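Side-chain contacts in aminofutalosine deaminase (Helicobacter pylori, PDB 7LKK), which deaminates aminofutalosine in the menaquinone pathway as a metal-dependent hydrolase of the amidohydrolase family: residues A[138-143]-A[177-182]; A[150-155]-A[382-387]. All blocks are in the same frame, centred on the assembly; numbering follows the deposited sequence.

Interactions 1 and 2 lie with their centres about 19 Å apart in one TIM-barrel-type amidohydrolase fold, and their segments alternate along the chain: 138-143, 150-155, 177-182, 382-387. Strand 152-159 joins them. Asn-152 at its start takes part in interaction 2; Val-155 lies against interaction 1, with Leu-179 CD2 3.6 Å from Val-155 O; and Glu-158 near its other end binds the inhibitor, so one strand runs from a structural contact to the pocket. Interaction 1 packs the loop after strand 130-137, which begins with Asn-138 of the pocket, against the end of helix 166-180. Interaction 2 sets the start of the shared strand against the loop before strand 387-391, away from the iron and inhibitor sites.

Interaction 1: A[138-143]-A[177-182]; sequences NHLIEV and KELKDL. With MCF ((8R)-3-(5-S-methyl-5-thio-beta-D-ribofuranosyl)-3,6,7,8-tetrahydroimidazo[4,5-d][1,3]diazepin-8-ol), chain J; EDO (1,2-ethanediol), chain F.
Leu-179, near the end of helix 166-180, meets two residues of the 138-143 loop with different parts of its side chain. Its CB lies 4.0 Å from Leu-140 CD1, the two leucine side chains slanting across one another, and its CD1 reaches to 4.3 Å from Val-143 CG2. CG of Leu-179 stands opposite the backbone N (chi1 178°), which together with chi2 of 58° sends CD1 toward the valine and leaves CB to the tip of Leu-140. Both leucines pack on Leu-157 of barrel strand 152-159. The arrangement belongs to the TIM-barrel architecture of the amidohydrolases: a loop following one barrel strand, 130-137, is packed against the helix that follows the next strand. Beyond Lys-180 and Asp-181 the chain turns, with Leu-182 N bonded to Leu-179 O at 3.0 Å, and this brings Leu-182 round to the same valine. Leu-182 CD1 sits 3.9 Å from Val-143 CG1, so CG2 of the valine faces Leu-179 and CG1 faces Leu-182, and Leu-187 of strand 187-193 touches both Val-143 and Leu-182. Two lysines add polar ties around this apolar patch, Lys-147 NZ to Leu-182 O and Lys-175 NZ to His-139 O. At the other end of the loop, Asn-138 faces the active site. Its OD1 accepts hydrogen bonds from the ribose hydroxyl O3S of the bound methylthio-coformycin at 2.7 Å and from O1 of an ethanediol, probably from the crystallisation liquor, at 3.2 Å, while its ND2 is hydrogen-bonded to Glu-158 OE1, itself a partner of the inhibitor.

Interaction 2: A[150-155]-A[382-387]; sequences PLNAVV and NKRADL
Asn-152 and Arg-384 reach toward each other from the two segments, the amide standing almost at right angles to the guanidinium (88° between planes), with its O/N edge over the NH2 end. The asparagine opens strand 152-159 of the TIM-type barrel, and the arginine lies in the loop leading into strand 387-391, so the contact brings that loop against the start of the barrel strand. Arg-384 NH2 lies 3.1 Å from Asn-152 OD1 and 3.2 Å from Asn-152 ND2 but hydrogen-bonds to neither: the angle to OD1 is poor, and ND2 is a second donor. Two guanidinium nitrogens bond side-on to Asp-386: NE reaches OD2 at 2.8 Å along a nearly straight line (172°) in the guanidinium plane, while NH2 reaches OD1 at 3.0 Å from a tilted position. A bend at chi3 (43°) turns the arginine chain back to this carboxylate, and the inverse gamma turn centred on Ala-385 puts the two residues on either side of a tight bend. Further bonds steady the buried Asp-386, from Gly-418 N to OD1 and from Asn-376 ND2 to OD2. The two-nitrogen grip probably holds the guanidinium in its rotation, and the donors round Asp-386 probably favour its ionised form. Asn-152 ND2, also bonded to Ser-132 OG on the adjacent strand, makes a weak hydrogen bond to Asp-386 OD2 at 3.3 Å.

Interaction 1: A[138-143]-A[177-182]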
loop_
_atom_site.group_PDB
_atom_site.type_symbol
_atom_site.label_atom_id
_atom_site.label_comp_id
_atom_site.label_asym_id
_atom_site.label_seq_id
_atom_site.Cartn_x
_atom_site.Cartn_y
_atom_site.Cartn_z
ATOM N N ASN A 138 0.120 -18.270 21.415
ATOM C CA ASN A 138 -0.846 -19.110 22.112
ATOM C C ASN A 138 -0.268 -20.438 22.577
ATOM O O ASN A 138 -0.782 -21.021 23.537
ATOM C CB ASN A 138 -2.056 -19.387 21.211
ATOM C CG ASN A 138 -2.792 -18.124 20.818
ATOM O OD1 ASN A 138 -2.966 -17.836 19.635
ATOM N ND2 ASN A 138 -3.229 -17.361 21.812
ATOM N N HIS A 139 0.785 -20.931 21.920
ATOM C CA HIS A 139 1.336 -22.245 22.222
ATOM C C HIS A 139 2.857 -22.267 22.316
ATOM O O HIS A 139 3.427 -23.345 22.523
ATOM C CB HIS A 139 0.885 -23.270 21.168
ATOM C CG HIS A 139 -0.598 -23.316 20.961
ATOM N ND1 HIS A 139 -1.469 -23.795 21.915
ATOM C CD2 HIS A 139 -1.363 -22.948 19.906
ATOM C CE1 HIS A 139 -2.706 -23.719 21.457
ATOM N NE2 HIS A 139 -2.670 -23.207 20.240
ATOM N N LEU A 140 3.526 -21.124 22.145
ATOM C CA LEU A 140 4.984 -21.011 22.260
ATOM C C LEU A 140 5.719 -21.812 21.186
ATOM O O LEU A 140 6.867 -22.222 21.383
ATOM C CB LEU A 140 5.468 -21.423 23.654
ATOM C CG LEU A 140 4.789 -20.756 24.852
ATOM C CD1 LEU A 140 5.433 -21.211 26.153
ATOM C CD2 LEU A 140 4.834 -19.241 24.728
ATOM N N ILE A 141 5.075 -22.035 20.037
ATOM C CA ILE A 141 5.704 -22.802 18.967
ATOM C C ILE A 141 6.797 -21.997 18.268
ATOM O O ILE A 141 7.726 -22.578 17.694
ATOM C CB ILE A 141 4.623 -23.293 17.981
ATOM C CG1 ILE A 141 3.680 -24.271 18.684
ATOM C CG2 ILE A 141 5.237 -23.973 16.764
ATOM C CD1 ILE A 141 2.517 -24.719 17.829
ATOM N N GLU A 142 6.737 -20.670 18.335
ATOM C CA GLU A 142 7.723 -19.817 17.685
ATOM C C GLU A 142 8.872 -19.417 18.601
ATOM O O GLU A 142 9.833 -18.805 18.124
ATOM C CB GLU A 142 7.050 -18.552 17.145
ATOM C CG GLU A 142 6.732 -17.525 18.221
ATOM C CD GLU A 142 5.375 -17.748 18.855
ATOM O OE1 GLU A 142 4.448 -16.963 18.565
ATOM O OE2 GLU A 142 5.234 -18.711 19.640
ATOM N N VAL A 143 8.795 -19.742 19.895
ATOM C CA VAL A 143 9.753 -19.212 20.865
ATOM C C VAL A 143 11.164 -19.712 20.575
ATOM O O VAL A 143 12.135 -18.952 20.661
ATOM C CB VAL A 143 9.310 -19.567 22.298
ATOM C CG1 VAL A 143 10.376 -19.157 23.304
ATOM C CG2 VAL A 143 7.986 -18.895 22.622
ATOM N N LYS A 177 4.930 -20.278 33.153
ATOM C CA LYS A 177 6.150 -20.640 33.869
ATOM C C LYS A 177 7.182 -21.228 32.916
ATOM O O LYS A 177 8.387 -20.986 33.058
ATOM C CB LYS A 177 5.823 -21.625 34.992
ATOM C CG LYS A 177 7.033 -22.297 35.611
ATOM C CD LYS A 177 7.788 -21.341 36.518
ATOM C CE LYS A 177 8.592 -22.095 37.566
ATOM N NZ LYS A 177 9.178 -21.182 38.585
ATOM N N GLU A 178 6.719 -21.998 31.930
ATOM C CA GLU A 178 7.612 -22.533 30.909
ATOM C C GLU A 178 8.247 -21.410 30.098
ATOM O O GLU A 178 9.434 -21.471 29.759
ATOM C CB GLU A 178 6.825 -23.482 30.005
ATOM C CG GLU A 178 7.608 -24.148 28.895
ATOM C CD GLU A 178 6.754 -25.138 28.125
ATOM O OE1 GLU A 178 5.721 -25.580 28.675
ATOM O OE2 GLU A 178 7.106 -25.469 26.974
ATOM N N LEU A 179 7.470 -20.369 29.791
ATOM C CA LEU A 179 8.011 -19.213 29.081
ATOM C C LEU A 179 8.961 -18.417 29.966
ATOM O O LEU A 179 10.008 -17.951 29.501
ATOM C CB LEU A 179 6.870 -18.327 28.590
ATOM C CG LEU A 179 7.263 -17.041 27.859
ATOM C CD1 LEU A 179 8.114 -17.359 26.640
ATOM C CD2 LEU A 179 6.028 -16.243 27.472
ATOM N N LYS A 180 8.606 -18.250 31.242
ATOM C CA LYS A 180 9.455 -17.506 32.168
ATOM C C LYS A 180 10.830 -18.145 32.297
ATOM O O LYS A 180 11.839 -17.443 32.425
ATOM C CB LYS A 180 8.782 -17.410 33.538
ATOM C CG LYS A 180 7.725 -16.326 33.648
ATOM C CD LYS A 180 8.337 -14.936 33.547
ATOM C CE LYS A 180 9.129 -14.577 34.792
ATOM N NZ LYS A 180 9.508 -13.137 34.799
ATOM N N ASP A 181 10.892 -19.479 32.276
ATOM C CA ASP A 181 12.169 -20.166 32.422
ATOM C C ASP A 181 13.063 -20.025 31.197
ATOM O O ASP A 181 14.234 -20.412 31.258
ATOM C CB ASP A 181 11.933 -21.647 32.726
ATOM C CG ASP A 181 11.361 -21.873 34.114
ATOM O OD1 ASP A 181 11.462 -20.956 34.957
ATOM O OD2 ASP A 181 10.814 -22.969 34.364
ATOM N N LEU A 182 12.553 -19.469 30.100
ATOM C CA LEU A 182 13.343 -19.226 28.903
ATOM C C LEU A 182 13.807 -17.781 28.785
ATOM O O LEU A 182 14.495 -17.442 27.817
ATOM C CB LEU A 182 12.543 -19.616 27.655
ATOM C CG LEU A 182 12.162 -21.095 27.541
ATOM C CD1 LEU A 182 11.157 -21.311 26.418
ATOM C CD2 LEU A 182 13.400 -21.957 27.339
HETATM O O8 MCF J . -4.993 -9.451 15.951
HETATM C C8 MCF J . -5.319 -10.148 14.776
HETATM C C7 MCF J . -6.786 -9.997 14.389
HETATM N N6 MCF J . -7.614 -9.861 15.561
HETATM C C5 MCF J . -7.474 -10.806 16.646
HETATM N N4 MCF J . -6.535 -11.921 16.696
HETATM C C10 MCF J . -5.524 -12.463 15.755
HETATM C C9 MCF J . -4.910 -11.635 14.834
HETATM N N1 MCF J . -4.057 -12.373 14.139
HETATM C C2 MCF J . -4.088 -13.627 14.586
HETATM N N3 MCF J . -4.979 -13.673 15.581
HETATM C C1S MCF J . -5.300 -14.930 16.326
HETATM C C2S MCF J . -5.425 -14.738 17.855
HETATM O O2S MCF J . -4.199 -14.792 18.449
HETATM O O4S MCF J . -6.450 -15.365 15.972
HETATM C C4S MCF J . -7.008 -16.224 17.227
HETATM C C3S MCF J . -6.269 -15.940 18.261
HETATM O O3S MCF J . -5.372 -17.111 18.571
HETATM C C5S MCF J . -8.457 -15.849 17.489
HETATM S S5S MCF J . -9.339 -17.277 18.183
HETATM C C6S MCF J . -10.848 -16.699 19.013
HETATM C C1 EDO F . -4.639 -21.057 17.880
HETATM O O1 EDO F . -3.678 -20.059 17.518
HETATM C C2 EDO F . -5.755 -20.431 18.708
HETATM O O2 EDO F . -6.649 -19.712 17.851
#

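Interaction 2: A[150-155]-A[382-387]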
loop_
_atom_site.group_PDB
_atom_site.type_symbol
_atom_site.label_atom_id
_atom_site.label_comp_id
_atom_site.label_asym_id
_atom_site.label_seq_id
_atom_site.Cartn_x
_atom_site.Cartn_y
_atom_site.Cartn_z
ATOM N N PRO A 150 18.755 -13.203 16.341
ATOM C CA PRO A 150 19.298 -12.014 17.016
ATOM C C PRO A 150 18.242 -11.007 17.442
ATOM O O PRO A 150 18.598 -9.978 18.026
ATOM C CB PRO A 150 20.233 -11.413 15.955
ATOM C CG PRO A 150 19.687 -11.879 14.662
ATOM C CD PRO A 150 19.100 -13.241 14.911
ATOM N N LEU A 151 16.964 -11.278 17.185
ATOM C CA LEU A 151 15.900 -10.345 17.525
ATOM C C LEU A 151 15.723 -10.220 19.034
ATOM O O LEU A 151 15.830 -11.204 19.773
ATOM C CB LEU A 151 14.581 -10.798 16.897
ATOM C CG LEU A 151 14.347 -10.516 15.415
ATOM C CD1 LEU A 151 13.137 -11.294 14.916
ATOM C CD2 LEU A 151 14.163 -9.027 15.181
ATOM N N ASN A 152 15.458 -8.998 19.491
ATOM C CA ASN A 152 14.894 -8.806 20.821
ATOM C C ASN A 152 13.426 -9.216 20.795
ATOM O O ASN A 152 12.667 -8.774 19.928
ATOM C CB ASN A 152 15.026 -7.351 21.265
ATOM C CG ASN A 152 16.459 -6.858 21.249
ATOM O OD1 ASN A 152 17.334 -7.434 21.897
ATOM N ND2 ASN A 152 16.706 -5.783 20.507
ATOM N N ALA A 153 13.027 -10.074 21.729
ATOM C CA ALA A 153 11.689 -10.647 21.707
ATOM C C ALA A 153 10.986 -10.415 23.036
ATOM O O ALA A 153 11.527 -10.748 24.096
ATOM C CB ALA A 153 11.738 -12.145 21.394
ATOM N N VAL A 154 9.789 -9.840 22.971
ATOM C CA VAL A 154 8.848 -9.825 24.083
ATOM C C VAL A 154 7.689 -10.727 23.684
ATOM O O VAL A 154 6.865 -10.356 22.837
ATOM C CB VAL A 154 8.361 -8.409 24.414
ATOM C CG1 VAL A 154 7.356 -8.450 25.556
ATOM C CG2 VAL A 154 9.538 -7.514 24.769
ATOM N N VAL A 155 7.623 -11.913 24.279
ATOM C CA VAL A 155 6.623 -12.908 23.906
ATOM C C VAL A 155 5.434 -12.765 24.847
ATOM O O VAL A 155 5.550 -12.997 26.055
ATOM C CB VAL A 155 7.195 -14.330 23.937
ATOM C CG1 VAL A 155 6.077 -15.349 23.780
ATOM C CG2 VAL A 155 8.227 -14.501 22.836
ATOM N N ASN A 382 23.280 6.013 25.976
ATOM C CA ASN A 382 22.892 4.994 26.948
ATOM C C ASN A 382 21.773 4.096 26.428
ATOM O O ASN A 382 21.428 3.122 27.098
ATOM C CB ASN A 382 22.476 5.573 28.316
ATOM C CG ASN A 382 23.554 6.446 28.927
ATOM O OD1 ASN A 382 24.741 6.129 28.850
ATOM N ND2 ASN A 382 23.147 7.557 29.529
ATOM N N LYS A 383 21.185 4.385 25.271
ATOM C CA LYS A 383 20.254 3.447 24.667
ATOM C C LYS A 383 21.017 2.294 24.024
ATOM O O LYS A 383 22.222 2.376 23.772
ATOM C CB LYS A 383 19.377 4.144 23.627
ATOM C CG LYS A 383 18.567 5.306 24.169
ATOM C CD LYS A 383 17.184 4.860 24.601
ATOM C CE LYS A 383 16.416 5.995 25.262
ATOM N NZ LYS A 383 15.189 5.500 25.949
ATOM N N ARG A 384 20.300 1.202 23.769
ATOM C CA ARG A 384 20.905 0.065 23.091
ATOM C C ARG A 384 21.382 0.465 21.701
ATOM O O ARG A 384 20.777 1.305 21.027
ATOM C CB ARG A 384 19.909 -1.090 22.982
ATOM C CG ARG A 384 19.584 -1.774 24.301
ATOM C CD ARG A 384 18.518 -2.836 24.089
ATOM N NE ARG A 384 18.785 -3.613 22.882
ATOM C CZ ARG A 384 19.444 -4.768 22.865
ATOM N NH1 ARG A 384 19.897 -5.294 23.994
ATOM N NH2 ARG A 384 19.644 -5.400 21.718
ATOM N N ALA A 385 22.484 -0.148 21.270
ATOM C CA ALA A 385 23.019 0.065 19.926
ATOM C C ALA A 385 22.292 -0.823 18.910
ATOM O O ALA A 385 22.868 -1.702 18.272
ATOM C CB ALA A 385 24.522 -0.187 19.911
ATOM N N ASP A 386 20.988 -0.587 18.790
ATOM C CA ASP A 386 20.147 -1.246 17.793
ATOM C C ASP A 386 19.980 -0.264 16.638
ATOM O O ASP A 386 19.161 0.656 16.704
ATOM C CB ASP A 386 18.805 -1.654 18.394
ATOM C CG ASP A 386 18.949 -2.658 19.530
ATOM O OD1 ASP A 386 19.979 -3.365 19.591
ATOM O OD2 ASP A 386 18.026 -2.739 20.367
ATOM N N LEU A 387 20.760 -0.455 15.577
ATOM C CA LEU A 387 20.901 0.557 14.540
ATOM C C LEU A 387 20.751 -0.056 13.157
ATOM O O LEU A 387 21.284 -1.135 12.881
ATOM C CB LEU A 387 22.260 1.261 14.653
ATOM C CG LEU A 387 22.529 1.940 15.999
ATOM C CD1 LEU A 387 23.993 2.334 16.138
ATOM C CD2 LEU A 387 21.624 3.151 16.174
#